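Local coordinates for hydrazine synthase gamma subunit (PDB 5C2V), which reduces nitric oxide to hydroxylamine, the first half-reaction of hydrazine synthesis, and carries two c-type hemes in two alpha-helical lobes, at residues 137-141 with 142-146. Residues are numbered along the deposited sequence; the frame is centred on the assembly and turned at random.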
ATOM      1  N   GLU C 137      -9.903 -38.536  12.707  1.00 37.71           N
ATOM      2  CA  GLU C 137      -9.872 -39.255  13.978  1.00 43.04           C
ATOM      3  C   GLU C 137     -10.085 -40.755  13.788  1.00 49.76           C
ATOM      4  O   GLU C 137     -10.906 -41.178  12.972  1.00 47.62           O
ATOM      5  CB  GLU C 137     -10.929 -38.695  14.931  1.00 44.80           C
ATOM      6  CG  GLU C 137     -10.811 -39.203  16.357  1.00 43.64           C
ATOM      7  CD  GLU C 137     -11.779 -38.518  17.300  1.00 47.77           C
ATOM      8  OE1 GLU C 137     -12.993 -38.510  17.006  1.00 50.13           O
ATOM      9  OE2 GLU C 137     -11.325 -37.979  18.332  1.00 43.24           O
ATOM     10  N   ASN C 138      -9.340 -41.552  14.548  1.00 52.60           N
ATOM     11  CA  ASN C 138      -9.439 -43.005  14.473  1.00 42.03           C
ATOM     12  C   ASN C 138     -10.786 -43.528  14.959  1.00 47.32           C
ATOM     13  O   ASN C 138     -11.479 -42.869  15.734  1.00 46.68           O
ATOM     14  CB  ASN C 138      -8.319 -43.658  15.283  1.00 41.36           C
ATOM     15  CG  ASN C 138      -6.956 -43.487  14.644  1.00 44.61           C
ATOM     16  OD1 ASN C 138      -6.839 -43.389  13.422  1.00 54.99           O
ATOM     17  ND2 ASN C 138      -5.916 -43.456  15.468  1.00 41.68           N
ATOM     18  N   PHE C 139     -11.146 -44.721  14.497  1.00 53.82           N
ATOM     19  CA  PHE C 139     -12.402 -45.352  14.882  1.00 50.12           C
ATOM     20  C   PHE C 139     -12.344 -45.923  16.293  1.00 49.28           C
ATOM     21  O   PHE C 139     -11.283 -46.330  16.768  1.00 50.12           O
ATOM     22  CB  PHE C 139     -12.763 -46.468  13.899  1.00 35.30           C
ATOM     23  CG  PHE C 139     -13.024 -45.988  12.501  1.00 43.82           C
ATOM     24  CD1 PHE C 139     -13.705 -44.804  12.274  1.00 48.24           C
ATOM     25  CD2 PHE C 139     -12.585 -46.723  11.413  1.00 33.24           C
ATOM     26  CE1 PHE C 139     -13.947 -44.365  10.986  1.00 31.22           C
ATOM     27  CE2 PHE C 139     -12.823 -46.288  10.122  1.00 51.57           C
ATOM     28  CZ  PHE C 139     -13.504 -45.107   9.909  1.00 41.99           C
ATOM     29  N   SER C 140     -13.493 -45.946  16.959  1.00 55.74           N
ATOM     30  CA  SER C 140     -13.632 -46.660  18.220  1.00 56.19           C
ATOM     31  C   SER C 140     -13.653 -48.157  17.915  1.00 50.06           C
ATOM     32  O   SER C 140     -13.908 -48.545  16.773  1.00 52.92           O
ATOM     33  CB  SER C 140     -14.907 -46.225  18.951  1.00 40.46           C
ATOM     34  OG  SER C 140     -16.064 -46.570  18.211  1.00 40.45           O
ATOM     35  N   PRO C 141     -13.369 -49.003  18.921  1.00 57.49           N
ATOM     36  CA  PRO C 141     -13.402 -50.454  18.691  1.00 52.75           C
ATOM     37  C   PRO C 141     -14.741 -50.930  18.128  1.00 53.07           C
ATOM     38  O   PRO C 141     -14.778 -51.732  17.189  1.00 47.71           O
ATOM     39  CB  PRO C 141     -13.170 -51.036  20.088  1.00 48.09           C
ATOM     40  CG  PRO C 141     -12.421 -49.981  20.816  1.00 51.62           C
ATOM     41  CD  PRO C 141     -12.922 -48.670  20.287  1.00 53.68           C
ATOM     42  N   MET C 142     -15.825 -50.414  18.696  1.00 40.99           N
ATOM     43  CA  MET C 142     -17.173 -50.818  18.315  1.00 35.93           C
ATOM     44  C   MET C 142     -17.490 -50.463  16.864  1.00 57.16           C
ATOM     45  O   MET C 142     -17.977 -51.301  16.106  1.00 59.68           O
ATOM     46  CB  MET C 142     -18.201 -50.172  19.245  1.00 53.58           C
ATOM     47  CG  MET C 142     -19.558 -50.855  19.244  1.00 76.62           C
ATOM     48  SD  MET C 142     -19.466 -52.543  19.872  1.00 74.20           S
ATOM     49  CE  MET C 142     -21.187 -53.031  19.791  1.00 73.34           C
ATOM     50  N   ARG C 143     -17.213 -49.218  16.485  1.00 49.06           N
ATOM     51  CA  ARG C 143     -17.500 -48.753  15.133  1.00 45.65           C
ATOM     52  C   ARG C 143     -16.655 -49.488  14.097  1.00 38.34           C
ATOM     53  O   ARG C 143     -17.129 -49.796  12.999  1.00 48.01           O
ATOM     54  CB  ARG C 143     -17.281 -47.240  15.028  1.00 50.42           C
ATOM     55  CG  ARG C 143     -18.400 -46.423  15.660  1.00 58.08           C
ATOM     56  CD  ARG C 143     -18.273 -44.931  15.377  1.00 51.29           C
ATOM     57  NE  ARG C 143     -17.401 -44.252  16.332  1.00 58.14           N
ATOM     58  CZ  ARG C 143     -16.230 -43.707  16.023  1.00 48.77           C
ATOM     59  NH1 ARG C 143     -15.783 -43.750  14.774  1.00 29.42           N
ATOM     60  NH2 ARG C 143     -15.508 -43.109  16.961  1.00 36.18           N
ATOM     61  N   LEU C 144     -15.406 -49.777  14.449  1.00 42.17           N
ATOM     62  CA  LEU C 144     -14.534 -50.543  13.569  1.00 48.39           C
ATOM     63  C   LEU C 144     -15.083 -51.951  13.369  1.00 52.25           C
ATOM     64  O   LEU C 144     -15.199 -52.423  12.238  1.00 44.06           O
ATOM     65  CB  LEU C 144     -13.111 -50.605  14.126  1.00 39.65           C
ATOM     66  CG  LEU C 144     -12.111 -51.392  13.273  1.00 50.26           C
ATOM     67  CD1 LEU C 144     -12.110 -50.886  11.838  1.00 37.76           C
ATOM     68  CD2 LEU C 144     -10.712 -51.321  13.870  1.00 33.43           C
ATOM     69  N   GLU C 145     -15.429 -52.611  14.472  1.00 44.83           N
ATOM     70  CA  GLU C 145     -15.982 -53.961  14.408  1.00 60.47           C
ATOM     71  C   GLU C 145     -17.259 -53.996  13.572  1.00 58.07           C
ATOM     72  O   GLU C 145     -17.466 -54.915  12.783  1.00 51.78           O
ATOM     73  CB  GLU C 145     -16.261 -54.502  15.812  1.00 52.32           C
ATOM     74  CG  GLU C 145     -16.776 -55.934  15.820  1.00 71.58           C
ATOM     75  CD  GLU C 145     -17.093 -56.439  17.213  1.00 80.31           C
ATOM     76  OE1 GLU C 145     -16.927 -55.667  18.181  1.00 87.42           O
ATOM     77  OE2 GLU C 145     -17.508 -57.611  17.339  1.00 69.07           O
ATOM     78  N   ALA C 146     -18.105 -52.985  13.747  1.00 55.78           N
ATOM     79  CA  ALA C 146     -19.344 -52.878  12.983  1.00 42.00           C
ATOM     80  C   ALA C 146     -19.054 -52.720  11.493  1.00 51.73           C
ATOM     81  O   ALA C 146     -19.703 -53.348  10.651  1.00 52.97           O
ATOM     82  CB  ALA C 146     -20.179 -51.713  13.488  1.00 42.97           C
TER
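Ser140 caps helix 141-152 through Arg143. With chi1 at 64°, Ser140 OG folds back over its own backbone and faces the helix start, where it accepts a weak hydrogen bond from Arg143 N at 3.4 Å. Backbone hydrogen bonds run from Leu144 N to Ser140 O at 3.0 Å and from Glu145 N to Pro141 O at 2.9 Å. These two bonds form the first turn of the helix.

The Arg143 side chain turns back along the incoming loop, with a bend at chi3 (-86°). One face of its guanidinium lies over Ser140, with OG above it and Ser140 N on the same face. The Phe139 ring stands nearly perpendicular to that group, with the planes 88° apart. Arg143 NH1 reaches the ring edge at CD1, 3.4 Å away, not its face.

The apolar part is small: Phe139 CB meets Leu144 CB at 4.2 Å. Phe139 also touches a heme c, and Leu144 lies beside Cys126, a covalent attachment point of heme 1.

Arg143 NE and NH2 donate to Gly19 O and Arg20 O, and NH1 to Gln49 OE1. All three nitrogens of the buried guanidinium thus have partners, which probably fix its rotation. The bonds tie the start of the helix to the 19-20 backbone and to helix 43-51.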